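PDB 4RR5: malonyl CoA-acyl carrier protein transacylase from Synechocystis sp. PCC 6803 substr. Kazusa, which catalyses the transfer of the malonyl group from malonyl-CoA to holo-acyl carrier protein, supplying malonyl-ACP for fatty acid biosynthesis. Local coordinates for residues Thr59-Tyr64 with Gln112-Met117; Asp72-Lys77 with Asp288-Leu293; Ser190-Pro195 with Gln236-Ser241; Thr257-Val262 with Leu279-Ile284. One frame throughout, in Å; residues are numbered along the deposited sequence.

Contact 1: residues Thr59-Tyr64 with Gln112-Met117; sequences TQPCLY and QRSEVM. With ACT (acetate ion), chain B.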
loop_
_atom_site.group_PDB
_atom_site.type_symbol
_atom_site.label_atom_id
_atom_site.label_comp_id
_atom_site.label_asym_id
_atom_site.label_seq_id
_atom_site.Cartn_x
_atom_site.Cartn_y
_atom_site.Cartn_z
ATOM N N THR A 59 -3.930 7.472 8.649
ATOM C CA THR A 59 -3.800 6.084 8.245
ATOM C C THR A 59 -2.423 5.750 7.689
ATOM O O THR A 59 -1.841 4.718 8.034
ATOM C CB THR A 59 -4.824 5.718 7.184
ATOM O OG1 THR A 59 -6.113 6.223 7.562
ATOM C CG2 THR A 59 -4.872 4.205 7.007
ATOM N N GLN A 60 -1.896 6.612 6.827
ATOM C CA GLN A 60 -0.678 6.237 6.140
ATOM C C GLN A 60 0.495 6.133 7.122
ATOM O O GLN A 60 1.125 5.078 7.200
ATOM C CB GLN A 60 -0.376 7.195 4.979
ATOM C CG GLN A 60 -1.413 7.130 3.874
ATOM C CD GLN A 60 -0.913 7.752 2.583
ATOM O OE1 GLN A 60 0.277 7.688 2.270
ATOM N NE2 GLN A 60 -1.814 8.368 1.836
ATOM N N PRO A 61 0.783 7.192 7.897
ATOM C CA PRO A 61 1.917 6.960 8.803
ATOM C C PRO A 61 1.630 5.883 9.867
ATOM O O PRO A 61 2.564 5.194 10.295
ATOM C CB PRO A 61 2.147 8.336 9.446
ATOM C CG PRO A 61 0.897 9.100 9.215
ATOM C CD PRO A 61 0.292 8.581 7.958
ATOM N N CYS A 62 0.373 5.730 10.276
ATOM C CA CYS A 62 0.038 4.641 11.189
ATOM C C CYS A 62 0.353 3.259 10.588
ATOM O O CYS A 62 0.997 2.425 11.243
ATOM C CB CYS A 62 -1.431 4.708 11.601
ATOM S SG CYS A 62 -1.751 5.869 12.941
ATOM N N LEU A 63 -0.092 3.013 9.354
ATOM C CA LEU A 63 0.166 1.730 8.703
ATOM C C LEU A 63 1.659 1.515 8.473
ATOM O O LEU A 63 2.162 0.406 8.639
ATOM C CB LEU A 63 -0.577 1.637 7.373
ATOM C CG LEU A 63 -2.071 1.358 7.445
ATOM C CD1 LEU A 63 -2.678 1.391 6.051
ATOM C CD2 LEU A 63 -2.333 0.016 8.115
ATOM N N TYR A 64 2.370 2.576 8.099
ATOM C CA TYR A 64 3.797 2.456 7.859
ATOM C C TYR A 64 4.552 2.097 9.135
ATOM O O TYR A 64 5.421 1.235 9.122
ATOM C CB TYR A 64 4.365 3.749 7.261
ATOM C CG TYR A 64 5.891 3.789 7.217
ATOM C CD1 TYR A 64 6.632 4.267 8.299
ATOM C CD2 TYR A 64 6.588 3.357 6.089
ATOM C CE1 TYR A 64 8.013 4.315 8.265
ATOM C CE2 TYR A 64 7.974 3.402 6.043
ATOM C CZ TYR A 64 8.678 3.883 7.140
ATOM O OH TYR A 64 10.048 3.939 7.100
ATOM N N GLN A 112 4.704 13.372 4.655
ATOM C CA GLN A 112 4.514 14.392 3.636
ATOM C C GLN A 112 3.574 13.878 2.562
ATOM O O GLN A 112 2.649 14.583 2.160
ATOM C CB GLN A 112 5.845 14.820 3.021
ATOM C CG GLN A 112 5.692 15.884 1.941
ATOM C CD GLN A 112 7.031 16.421 1.463
ATOM O OE1 GLN A 112 8.055 16.213 2.117
ATOM N NE2 GLN A 112 7.030 17.117 0.317
ATOM N N ARG A 113 3.801 12.641 2.125
ATOM C CA ARG A 113 2.990 12.030 1.082
ATOM C C ARG A 113 1.513 12.095 1.433
ATOM O O ARG A 113 0.679 12.472 0.595
ATOM C CB ARG A 113 3.399 10.578 0.867
ATOM C CG ARG A 113 2.643 9.887 -0.238
ATOM C CD ARG A 113 2.648 8.393 -0.001
ATOM N NE ARG A 113 2.411 7.626 -1.218
ATOM C CZ ARG A 113 1.403 6.774 -1.377
ATOM N NH1 ARG A 113 0.540 6.571 -0.395
ATOM N NH2 ARG A 113 1.268 6.105 -2.513
ATOM N N SER A 114 1.204 11.731 2.680
ATOM C CA SER A 114 -0.173 11.637 3.152
ATOM C C SER A 114 -0.787 13.017 3.367
ATOM O O SER A 114 -2.011 13.172 3.285
ATOM C CB SER A 114 -0.254 10.813 4.449
ATOM O OG SER A 114 0.445 11.431 5.526
ATOM N N GLU A 115 0.046 14.020 3.632
ATOM C CA GLU A 115 -0.465 15.385 3.734
ATOM C C GLU A 115 -0.891 15.921 2.375
ATOM O O GLU A 115 -1.985 16.479 2.234
ATOM C CB GLU A 115 0.572 16.310 4.363
ATOM C CG GLU A 115 0.535 16.260 5.868
ATOM C CD GLU A 115 1.764 16.853 6.483
ATOM O OE1 GLU A 115 2.442 17.649 5.792
ATOM O OE2 GLU A 115 2.054 16.510 7.647
ATOM N N VAL A 116 -0.004 15.757 1.397
ATOM C CA VAL A 116 -0.264 16.079 0.006
ATOM C C VAL A 116 -1.600 15.508 -0.459
ATOM O O VAL A 116 -2.453 16.241 -0.951
ATOM C CB VAL A 116 0.866 15.527 -0.908
ATOM C CG1 VAL A 116 0.424 15.494 -2.356
ATOM C CG2 VAL A 116 2.164 16.321 -0.734
ATOM N N MET A 117 -1.784 14.198 -0.282
ATOM C CA MET A 117 -2.975 13.513 -0.784
ATOM C C MET A 117 -4.226 13.926 -0.017
ATOM O O MET A 117 -5.312 14.022 -0.595
ATOM C CB MET A 117 -2.780 11.995 -0.726
ATOM C CG MET A 117 -1.593 11.529 -1.544
ATOM S SD MET A 117 -1.208 9.786 -1.342
ATOM C CE MET A 117 -2.829 9.111 -1.636
HETATM C C ACT B . -3.407 5.724 -1.093
HETATM O O ACT B . -2.250 5.301 -0.794
HETATM O OXT ACT B . -4.027 6.373 -0.210
HETATM C CH3 ACT B . -4.053 5.475 -2.434
#

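Contact 2: residues Asp72-Lys77 with Asp288-Leu293; sequences DLLRDK and DDLNSL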
loop_
_atom_site.group_PDB
_atom_site.type_symbol
_atom_site.label_atom_id
_atom_site.label_comp_id
_atom_site.label_asym_id
_atom_site.label_seq_id
_atom_site.Cartn_x
_atom_site.Cartn_y
_atom_site.Cartn_z
ATOM N N ASP A 72 10.413 -5.732 11.534
ATOM C CA ASP A 72 11.538 -5.908 12.434
ATOM C C ASP A 72 11.272 -7.026 13.434
ATOM O O ASP A 72 12.192 -7.727 13.840
ATOM C CB ASP A 72 11.847 -4.611 13.155
ATOM C CG ASP A 72 12.387 -3.567 12.226
ATOM O OD1 ASP A 72 12.803 -3.932 11.112
ATOM O OD2 ASP A 72 12.406 -2.386 12.597
ATOM N N LEU A 73 10.015 -7.196 13.831
ATOM C CA LEU A 73 9.657 -8.288 14.729
ATOM C C LEU A 73 9.894 -9.643 14.056
ATOM O O LEU A 73 10.433 -10.560 14.674
ATOM C CB LEU A 73 8.208 -8.155 15.186
ATOM C CG LEU A 73 8.014 -7.027 16.199
ATOM C CD1 LEU A 73 6.543 -6.850 16.509
ATOM C CD2 LEU A 73 8.823 -7.308 17.456
ATOM N N LEU A 74 9.500 -9.742 12.787
ATOM C CA LEU A 74 9.778 -10.913 11.960
ATOM C C LEU A 74 11.278 -11.199 11.859
ATOM O O LEU A 74 11.719 -12.335 12.048
ATOM C CB LEU A 74 9.181 -10.719 10.568
ATOM C CG LEU A 74 7.684 -10.975 10.551
ATOM C CD1 LEU A 74 7.016 -10.372 9.306
ATOM C CD2 LEU A 74 7.421 -12.482 10.675
ATOM N N ARG A 75 12.055 -10.158 11.580
ATOM C CA ARG A 75 13.505 -10.286 11.532
ATOM C C ARG A 75 14.065 -10.817 12.842
ATOM O O ARG A 75 14.840 -11.774 12.845
ATOM C CB ARG A 75 14.154 -8.952 11.179
ATOM C CG ARG A 75 13.947 -8.581 9.709
ATOM C CD ARG A 75 14.929 -7.531 9.226
ATOM N NE ARG A 75 14.736 -7.255 7.809
ATOM C CZ ARG A 75 15.149 -8.054 6.826
ATOM N NH1 ARG A 75 15.788 -9.186 7.096
ATOM N NH2 ARG A 75 14.915 -7.718 5.570
ATOM N N ASP A 76 13.647 -10.223 13.952
ATOM C CA ASP A 76 14.094 -10.659 15.266
ATOM C C ASP A 76 13.818 -12.145 15.525
ATOM O O ASP A 76 14.628 -12.826 16.155
ATOM C CB ASP A 76 13.434 -9.811 16.348
ATOM C CG ASP A 76 14.213 -9.821 17.645
ATOM O OD1 ASP A 76 15.345 -9.286 17.656
ATOM O OD2 ASP A 76 13.693 -10.366 18.644
ATOM N N LYS A 77 12.690 -12.652 15.037
ATOM C CA LYS A 77 12.385 -14.078 15.152
ATOM C C LYS A 77 13.217 -14.932 14.185
ATOM O O LYS A 77 13.111 -16.153 14.182
ATOM C CB LYS A 77 10.904 -14.334 14.908
ATOM C CG LYS A 77 9.973 -13.655 15.890
ATOM C CD LYS A 77 8.591 -14.316 15.901
ATOM C CE LYS A 77 8.647 -15.755 16.420
ATOM N NZ LYS A 77 7.890 -15.919 17.699
ATOM N N ASP A 288 -0.161 -12.363 18.174
ATOM C CA ASP A 288 -0.607 -13.754 18.130
ATOM C C ASP A 288 -0.156 -14.476 16.862
ATOM O O ASP A 288 0.177 -15.662 16.907
ATOM C CB ASP A 288 -2.129 -13.834 18.259
ATOM C CG ASP A 288 -2.591 -15.151 18.875
ATOM O OD1 ASP A 288 -1.922 -16.196 18.652
ATOM O OD2 ASP A 288 -3.611 -15.131 19.600
ATOM N N ASP A 289 -0.144 -13.759 15.739
ATOM C CA ASP A 289 0.365 -14.299 14.483
ATOM C C ASP A 289 1.848 -14.585 14.600
ATOM O O ASP A 289 2.330 -15.619 14.148
ATOM C CB ASP A 289 0.137 -13.324 13.317
ATOM C CG ASP A 289 -1.301 -12.898 13.184
ATOM O OD1 ASP A 289 -2.180 -13.763 13.337
ATOM O OD2 ASP A 289 -1.550 -11.701 12.927
ATOM N N LEU A 290 2.578 -13.639 15.177
ATOM C CA LEU A 290 4.028 -13.751 15.262
ATOM C C LEU A 290 4.434 -14.973 16.068
ATOM O O LEU A 290 5.421 -15.653 15.757
ATOM C CB LEU A 290 4.622 -12.495 15.898
ATOM C CG LEU A 290 4.815 -11.272 15.006
ATOM C CD1 LEU A 290 5.044 -10.029 15.862
ATOM C CD2 LEU A 290 5.974 -11.507 14.039
ATOM N N ASN A 291 3.655 -15.242 17.112
ATOM C CA ASN A 291 4.010 -16.263 18.082
ATOM C C ASN A 291 3.849 -17.684 17.552
ATOM O O ASN A 291 4.472 -18.608 18.067
ATOM C CB ASN A 291 3.182 -16.061 19.352
ATOM C CG ASN A 291 3.511 -14.759 20.050
ATOM O OD1 ASN A 291 4.567 -14.162 19.799
ATOM N ND2 ASN A 291 2.620 -14.316 20.942
ATOM N N SER A 292 3.030 -17.841 16.509
ATOM C CA SER A 292 2.786 -19.136 15.878
ATOM C C SER A 292 3.852 -19.440 14.853
ATOM O O SER A 292 3.760 -20.420 14.121
ATOM C CB SER A 292 1.422 -19.157 15.210
ATOM O OG SER A 292 0.441 -18.581 16.052
ATOM N N LEU A 293 4.856 -18.575 14.810
ATOM C CA LEU A 293 5.942 -18.674 13.858
ATOM C C LEU A 293 5.414 -18.494 12.436
ATOM O O LEU A 293 5.263 -17.363 11.956
ATOM C CB LEU A 293 6.684 -20.010 14.016
ATOM C CG LEU A 293 7.971 -19.890 14.841
ATOM C CD1 LEU A 293 7.683 -19.329 16.241
ATOM C CD2 LEU A 293 8.727 -21.216 14.914
#

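Contact 3: residues Ser190-Pro195 with Gln236-Ser241; sequences SFMAQP and QQMTGS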
loop_
_atom_site.group_PDB
_atom_site.type_symbol
_atom_site.label_atom_id
_atom_site.label_comp_id
_atom_site.label_asym_id
_atom_site.label_seq_id
_atom_site.Cartn_x
_atom_site.Cartn_y
_atom_site.Cartn_z
ATOM N N SER A 190 -3.804 11.212 -12.979
ATOM C CA SER A 190 -3.130 12.451 -13.344
ATOM C C SER A 190 -3.666 13.646 -12.560
ATOM O O SER A 190 -3.037 14.690 -12.544
ATOM C CB SER A 190 -3.254 12.712 -14.845
ATOM O OG SER A 190 -4.614 12.922 -15.197
ATOM N N PHE A 191 -4.799 13.504 -11.880
ATOM C CA PHE A 191 -5.252 14.577 -10.994
ATOM C C PHE A 191 -4.258 14.848 -9.872
ATOM O O PHE A 191 -4.231 15.941 -9.314
ATOM C CB PHE A 191 -6.636 14.264 -10.411
ATOM C CG PHE A 191 -7.751 14.446 -11.398
ATOM C CD1 PHE A 191 -8.113 15.708 -11.825
ATOM C CD2 PHE A 191 -8.416 13.356 -11.927
ATOM C CE1 PHE A 191 -9.126 15.882 -12.748
ATOM C CE2 PHE A 191 -9.434 13.525 -12.849
ATOM C CZ PHE A 191 -9.786 14.789 -13.260
ATOM N N MET A 192 -3.427 13.868 -9.546
ATOM C CA MET A 192 -2.440 14.051 -8.479
ATOM C C MET A 192 -1.193 14.780 -8.969
ATOM O O MET A 192 -0.269 14.999 -8.187
ATOM C CB MET A 192 -2.022 12.705 -7.863
ATOM C CG MET A 192 -3.094 11.974 -7.063
ATOM S SD MET A 192 -3.808 12.975 -5.753
ATOM C CE MET A 192 -5.341 13.438 -6.541
ATOM N N ALA A 193 -1.179 15.159 -10.249
ATOM C CA ALA A 193 0.003 15.747 -10.881
ATOM C C ALA A 193 0.646 16.865 -10.058
ATOM O O ALA A 193 1.767 16.699 -9.583
ATOM C CB ALA A 193 -0.345 16.258 -12.281
ATOM N N GLN A 194 -0.041 17.991 -9.885
ATOM C CA GLN A 194 0.573 19.124 -9.191
ATOM C C GLN A 194 0.929 18.772 -7.748
ATOM O O GLN A 194 2.032 19.076 -7.306
ATOM C CB GLN A 194 -0.330 20.356 -9.222
ATOM C CG GLN A 194 -1.138 20.488 -10.489
ATOM C CD GLN A 194 -1.746 21.868 -10.628
ATOM O OE1 GLN A 194 -1.545 22.726 -9.764
ATOM N NE2 GLN A 194 -2.496 22.092 -11.711
ATOM N N PRO A 195 0.005 18.130 -7.008
ATOM C CA PRO A 195 0.414 17.551 -5.725
ATOM C C PRO A 195 1.603 16.587 -5.825
ATOM O O PRO A 195 2.538 16.693 -5.039
ATOM C CB PRO A 195 -0.846 16.809 -5.285
ATOM C CG PRO A 195 -1.948 17.651 -5.820
ATOM C CD PRO A 195 -1.465 18.101 -7.161
ATOM N N GLN A 236 6.926 7.919 -9.649
ATOM C CA GLN A 236 5.839 7.727 -10.598
ATOM C C GLN A 236 4.549 7.168 -9.967
ATOM O O GLN A 236 3.486 7.173 -10.590
ATOM C CB GLN A 236 6.310 6.809 -11.720
ATOM C CG GLN A 236 7.293 7.491 -12.655
ATOM C CD GLN A 236 8.030 6.517 -13.551
ATOM O OE1 GLN A 236 7.757 5.319 -13.542
ATOM N NE2 GLN A 236 8.970 7.029 -14.335
ATOM N N GLN A 237 4.635 6.713 -8.721
ATOM C CA GLN A 237 3.557 5.924 -8.145
ATOM C C GLN A 237 2.288 6.723 -7.885
ATOM O O GLN A 237 1.185 6.198 -8.010
ATOM C CB GLN A 237 4.018 5.283 -6.843
ATOM C CG GLN A 237 2.977 4.397 -6.186
ATOM C CD GLN A 237 3.201 4.292 -4.710
ATOM O OE1 GLN A 237 3.391 5.311 -4.034
ATOM N NE2 GLN A 237 3.204 3.067 -4.193
ATOM N N MET A 238 2.437 7.991 -7.524
ATOM C CA MET A 238 1.285 8.703 -7.022
ATOM C C MET A 238 0.274 9.027 -8.122
ATOM O O MET A 238 -0.930 9.112 -7.851
ATOM C CB MET A 238 1.713 9.980 -6.306
ATOM C CG MET A 238 0.549 10.639 -5.580
ATOM S SD MET A 238 0.963 12.186 -4.792
ATOM C CE MET A 238 2.103 11.603 -3.536
ATOM N N THR A 239 0.752 9.208 -9.351
ATOM C CA THR A 239 -0.132 9.499 -10.485
ATOM C C THR A 239 -0.453 8.254 -11.306
ATOM O O THR A 239 -1.265 8.293 -12.238
ATOM C CB THR A 239 0.478 10.535 -11.424
ATOM O OG1 THR A 239 1.808 10.125 -11.773
ATOM C CG2 THR A 239 0.515 11.897 -10.754
ATOM N N GLY A 240 0.180 7.149 -10.938
ATOM C CA GLY A 240 0.117 5.944 -11.723
ATOM C C GLY A 240 -0.659 4.861 -11.039
ATOM O O GLY A 240 -0.977 4.963 -9.855
ATOM N N SER A 241 -0.951 3.814 -11.800
ATOM C CA SER A 241 -1.814 2.738 -11.354
ATOM C C SER A 241 -1.063 1.707 -10.527
ATOM O O SER A 241 0.121 1.457 -10.742
ATOM C CB SER A 241 -2.479 2.058 -12.551
ATOM O OG SER A 241 -3.471 1.140 -12.112
#

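Contact 4: residues Thr257-Val262 with Leu279-Ile284; sequences TDYWEV and LNLKNI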
loop_
_atom_site.group_PDB
_atom_site.type_symbol
_atom_site.label_atom_id
_atom_site.label_comp_id
_atom_site.label_asym_id
_atom_site.label_seq_id
_atom_site.Cartn_x
_atom_site.Cartn_y
_atom_site.Cartn_z
ATOM N N THR A 257 7.109 -19.165 -3.251
ATOM C CA THR A 257 6.219 -20.265 -2.880
ATOM C C THR A 257 5.253 -19.856 -1.779
ATOM O O THR A 257 4.165 -20.424 -1.631
ATOM C CB THR A 257 7.040 -21.481 -2.407
ATOM O OG1 THR A 257 7.595 -21.211 -1.117
ATOM C CG2 THR A 257 8.181 -21.715 -3.353
ATOM N N ASP A 258 5.668 -18.865 -0.996
ATOM C CA ASP A 258 4.873 -18.366 0.126
ATOM C C ASP A 258 4.738 -16.861 0.084
ATOM O O ASP A 258 5.624 -16.143 -0.387
ATOM C CB ASP A 258 5.494 -18.772 1.461
ATOM C CG ASP A 258 5.671 -20.262 1.591
ATOM O OD1 ASP A 258 6.702 -20.772 1.101
ATOM O OD2 ASP A 258 4.789 -20.914 2.184
ATOM N N TYR A 259 3.639 -16.398 0.659
ATOM C CA TYR A 259 3.166 -15.037 0.516
ATOM C C TYR A 259 2.642 -14.559 1.863
ATOM O O TYR A 259 1.605 -15.039 2.330
ATOM C CB TYR A 259 2.085 -15.031 -0.557
ATOM C CG TYR A 259 1.373 -13.742 -0.912
ATOM C CD1 TYR A 259 1.832 -12.942 -1.952
ATOM C CD2 TYR A 259 0.177 -13.385 -0.287
ATOM C CE1 TYR A 259 1.152 -11.799 -2.329
ATOM C CE2 TYR A 259 -0.505 -12.234 -0.656
ATOM C CZ TYR A 259 -0.013 -11.455 -1.681
ATOM O OH TYR A 259 -0.672 -10.326 -2.070
ATOM N N TRP A 260 3.370 -13.643 2.497
ATOM C CA TRP A 260 3.022 -13.194 3.844
ATOM C C TRP A 260 2.575 -11.750 3.845
ATOM O O TRP A 260 3.351 -10.861 3.503
ATOM C CB TRP A 260 4.204 -13.342 4.802
ATOM C CG TRP A 260 4.642 -14.747 5.050
ATOM C CD1 TRP A 260 4.161 -15.884 4.462
ATOM C CD2 TRP A 260 5.664 -15.167 5.958
ATOM N NE1 TRP A 260 4.825 -16.985 4.943
ATOM C CE2 TRP A 260 5.753 -16.572 5.865
ATOM C CE3 TRP A 260 6.511 -14.492 6.840
ATOM C CZ2 TRP A 260 6.655 -17.314 6.624
ATOM C CZ3 TRP A 260 7.399 -15.227 7.598
ATOM C CH2 TRP A 260 7.469 -16.627 7.482
ATOM N N GLU A 261 1.326 -11.522 4.233
ATOM C CA GLU A 261 0.824 -10.178 4.380
ATOM C C GLU A 261 1.261 -9.667 5.733
ATOM O O GLU A 261 0.794 -10.146 6.756
ATOM C CB GLU A 261 -0.691 -10.123 4.256
ATOM C CG GLU A 261 -1.214 -8.725 4.003
ATOM C CD GLU A 261 -2.722 -8.700 3.806
ATOM O OE1 GLU A 261 -3.329 -9.791 3.717
ATOM O OE2 GLU A 261 -3.296 -7.589 3.745
ATOM N N VAL A 262 2.164 -8.696 5.725
ATOM C CA VAL A 262 2.736 -8.152 6.941
ATOM C C VAL A 262 2.050 -6.828 7.253
ATOM O O VAL A 262 2.456 -5.775 6.771
ATOM C CB VAL A 262 4.256 -7.972 6.788
ATOM C CG1 VAL A 262 4.871 -7.425 8.047
ATOM C CG2 VAL A 262 4.900 -9.308 6.398
ATOM N N LEU A 279 -0.353 -20.451 -3.954
ATOM C CA LEU A 279 0.595 -19.842 -3.023
ATOM C C LEU A 279 0.102 -19.954 -1.583
ATOM O O LEU A 279 -1.100 -19.846 -1.300
ATOM C CB LEU A 279 0.837 -18.373 -3.366
ATOM C CG LEU A 279 1.584 -18.023 -4.651
ATOM C CD1 LEU A 279 1.554 -16.516 -4.863
ATOM C CD2 LEU A 279 3.004 -18.494 -4.556
ATOM N N ASN A 280 1.047 -20.162 -0.670
ATOM C CA ASN A 280 0.723 -20.280 0.747
ATOM C C ASN A 280 0.634 -18.917 1.397
ATOM O O ASN A 280 1.541 -18.097 1.258
ATOM C CB ASN A 280 1.770 -21.119 1.462
ATOM C CG ASN A 280 2.012 -22.437 0.780
ATOM O OD1 ASN A 280 1.261 -23.393 0.975
ATOM N ND2 ASN A 280 3.061 -22.496 -0.041
ATOM N N LEU A 281 -0.448 -18.696 2.128
ATOM C CA LEU A 281 -0.723 -17.394 2.715
ATOM C C LEU A 281 -0.594 -17.375 4.242
ATOM O O LEU A 281 -1.140 -18.242 4.935
ATOM C CB LEU A 281 -2.135 -16.943 2.317
ATOM C CG LEU A 281 -2.521 -17.270 0.869
ATOM C CD1 LEU A 281 -3.950 -16.835 0.575
ATOM C CD2 LEU A 281 -1.534 -16.667 -0.134
ATOM N N LYS A 282 0.131 -16.387 4.764
ATOM C CA LYS A 282 -0.009 -16.026 6.175
ATOM C C LYS A 282 -0.344 -14.548 6.337
ATOM O O LYS A 282 0.052 -13.710 5.524
ATOM C CB LYS A 282 1.247 -16.352 6.983
ATOM C CG LYS A 282 2.130 -17.418 6.409
ATOM C CD LYS A 282 3.176 -17.859 7.439
ATOM C CE LYS A 282 2.591 -18.810 8.461
ATOM N NZ LYS A 282 2.151 -20.089 7.829
ATOM N N ASN A 283 -1.085 -14.249 7.395
ATOM C CA ASN A 283 -1.387 -12.883 7.771
ATOM C C ASN A 283 -0.729 -12.537 9.095
ATOM O O ASN A 283 -1.167 -12.989 10.160
ATOM C CB ASN A 283 -2.891 -12.688 7.854
ATOM C CG ASN A 283 -3.548 -12.864 6.529
ATOM O OD1 ASN A 283 -4.163 -13.897 6.255
ATOM N ND2 ASN A 283 -3.390 -11.865 5.665
ATOM N N ILE A 284 0.326 -11.737 9.021
ATOM C CA ILE A 284 1.072 -11.332 10.203
ATOM C C ILE A 284 0.849 -9.861 10.565
ATOM O O ILE A 284 1.577 -8.975 10.099
ATOM C CB ILE A 284 2.560 -11.587 9.993
ATOM C CG1 ILE A 284 2.756 -13.049 9.592
ATOM C CG2 ILE A 284 3.348 -11.246 11.256
ATOM C CD1 ILE A 284 3.648 -13.240 8.413
#

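Contact 1: residues Thr59-Tyr64 with Gln112-Met117
Arg113 and Gln60 hold each other by a hydrogen bond: Arg113 NH1 donates to Gln60 OE1 over 2.9 Å with an N-H...O angle of 160°. The oxygen lies in the guanidinium plane, whereas NH1 stands above the carbonyl plane of the amide, the two flat groups being turned 69° apart. The same NH1 bonds to atom O of an acetate ion, probably from the crystallisation liquor, at 3.1 Å. Arg113 NH2 binds Gln237 and Ser88, the latter an active-site residue by similarity, and Ser88 OG also bonds to the acetate. Arg113 leaves helix 103-119 with CG trans to the backbone N (chi1 -178°) and stays extended to NE, which carries the guanidinium to this cluster. The other end of the amide, Gln60 NE2, points at Met117 SD in a weak bond of 3.5 Å and also bonds to Thr56. Beneath the polar tips, Gln60 CD rests 3.6 Å from Ser114 CB. A residue as small as serine suits this place, Gln60 and Ser114 being the nearest pair of the nearly antiparallel helices. Pro61 CD touches Ser114 OG, whose hydroxyl is turned back to Val110 and Lys111 of its own helix. Gln60 thus acts as a neutral second-shell brace for an arginine whose grip on acetate is consistent with binding the malonyl carboxylate, as in other FabD enzymes.

Contact 2: residues Asp72-Lys77 with Asp288-Leu293
Leu73, the first residue of 72-77 to meet the other segment, sets CD1 against Leu290 CD1 at 3.6 Å, while its CB sits close to the same methyl. The two side chains cross at about a right angle, so Leu290 CD1 meets both the base and one branch of Leu73. Leu73 also touches Ile26 of helix 25-38. Leu74 points its first bond past the partner helix, but its branch swings in: CG and CD2 both lie near Leu290 CD2, the methyls 3.8 Å apart. Leu290 is therefore forked between two neighbours, one methyl for each, a task that suits a branched apolar residue facing a helix surface. Leu74 continues onto Trp260 and Val262. The packing belongs to the outer part of the alpha/beta acyltransferase fold, where the end of helix 56-76 and the short C-terminal helix 287-291 both pack on the face of the parallel sheet that carries Trp260, Val262 and Ile284. At Lys77, just beyond the helix end, the character changes. A long lysine suits this exposed border, its methylenes lying along the end of the last helix while NZ reaches a carbonyl. The chain is bent at its outer torsions (chi3 65°): CE comes within 3.3 Å of Leu290 O, and NZ makes a weak hydrogen bond of 3.2 Å to that same Leu290 O. Leu290 O also receives Leu293 N at 3.1 Å. Leu293, the last residue of the chain, lays CD1 3.7 Å from Lys77 CE.

Contact 3: residues Ser190-Pro195 with Gln236-Ser241
Met192, Met238 and Thr239 form the close side of this contact. Met192 sends its first bond toward 236-241 and then turns off: the bend at chi2 (-55°) carries the sulfur end away toward Phe187, so CB and CG do the touching. Met192 CB lies 4.0 Å from Met238 CG, the two chains crossing at about a right angle, and Met192 CG rests 3.7 Å from the carbonyl oxygen Met238 O. Met238 leaves its backbone with CG anti to N (chi1 -171°) and reaches onward to Arg113 and Val116 of helix 103-119 and to Phe199 of helix 193-204. Flexible, unbranched methionines suit such a seam, since each can bend to follow the surface where a helix start meets a loop. The methyl of Thr239, CG2, packs as closely, covering the backbone where the short 3-10 turn passes into helix 193-204, at 3.7 Å from Ala193 N and 3.8 Å from Met192 C.

The solvent side is looser. Ser190 and Ala193 direct their side chains away from the loop, and Ser190 N stands 3.9 Å from Thr239 O, too far for a bond. The turn is instead tied by its own Ala193 N to Ser190 O bond of 3.0 Å.

The segments are thus joined by van der Waals packing, while polar groups of the loop are bonded to residues of the probable active site: Gly240 O accepts from ND1 of His188, an active-site residue by similarity, and Gln237 binds Arg113. Such a carbonyl would probably fix the imidazole's orientation, and the Met192-Met238 packing holds the loop that carries Gly240 against the start of helix 193-204.

Contact 4: residues Thr257-Val262 with Leu279-Ile284
Tyr259 and Glu261 supply the regular backbone bonds of this parallel pair. Tyr259 N donates to Asn280 O and Glu261 N to Lys282 O, both 2.8 Å; Lys282 N and Ile284 N return bonds to Tyr259 O and Glu261 O. At the start, Asn280 ND2 donates to Thr257 O over 2.8 Å from above the carbonyl plane. The backbone N of Asn280 bonds to that oxygen too. The strands are joined through helix 267-273 in a beta-alpha-beta crossover, the helix lying against the face that carries Tyr259; 280-284 is at the edge of the sheet, and 258-262 is bonded on its other side to strand 3-7. Apolar contacts divide between the faces. Lys282 lies alongside Trp260, its CD over the five-membered ring, 3.5 Å from the centroid in a CH-pi contact. That pairing suits an edge-strand lysine, whose methylenes can cover an indole. Ile284 CD1 reaches Trp260 CE3 at 3.5 Å, and Trp5 and Phe79 also meet the indole. On the other face, Leu281 CD2 approaches Tyr259 CD2 obliquely at 3.7 Å. Polar ends there turn to helix 267-273: Glu261 accepts from N-terminal backbone N-H groups, those of Leu268 and Thr269, Asn283 ND2 bonds to Thr269 OG1, and Tyr259 OH bonds to Leu268 O and, outside that helix, to Trp244 NE1.

Contact 1 is wholly buried, whereas contacts 2, 3 and 4 are each partly so. Contacts 1 and 3 adjoin, joined by Arg113 to Gln237 and by Val116 against Pro195, and together they border the probable active site: contact 1 contributes a charged guanidinium and the hydrogen bonds of a side-chain amide, contact 3 mostly methionine packing. Some 25 Å from contact 1, between centres, contact 4 builds the edge of the parallel sheet through backbone bonds, and contact 2 packs beside it, Leu290 against Ile284 and Leu74 against Val262. Helix 56-76 takes part in contacts 1 and 2, offering a glutamine near the probable catalytic centre in the one and leucines to the C-terminal helix in the other.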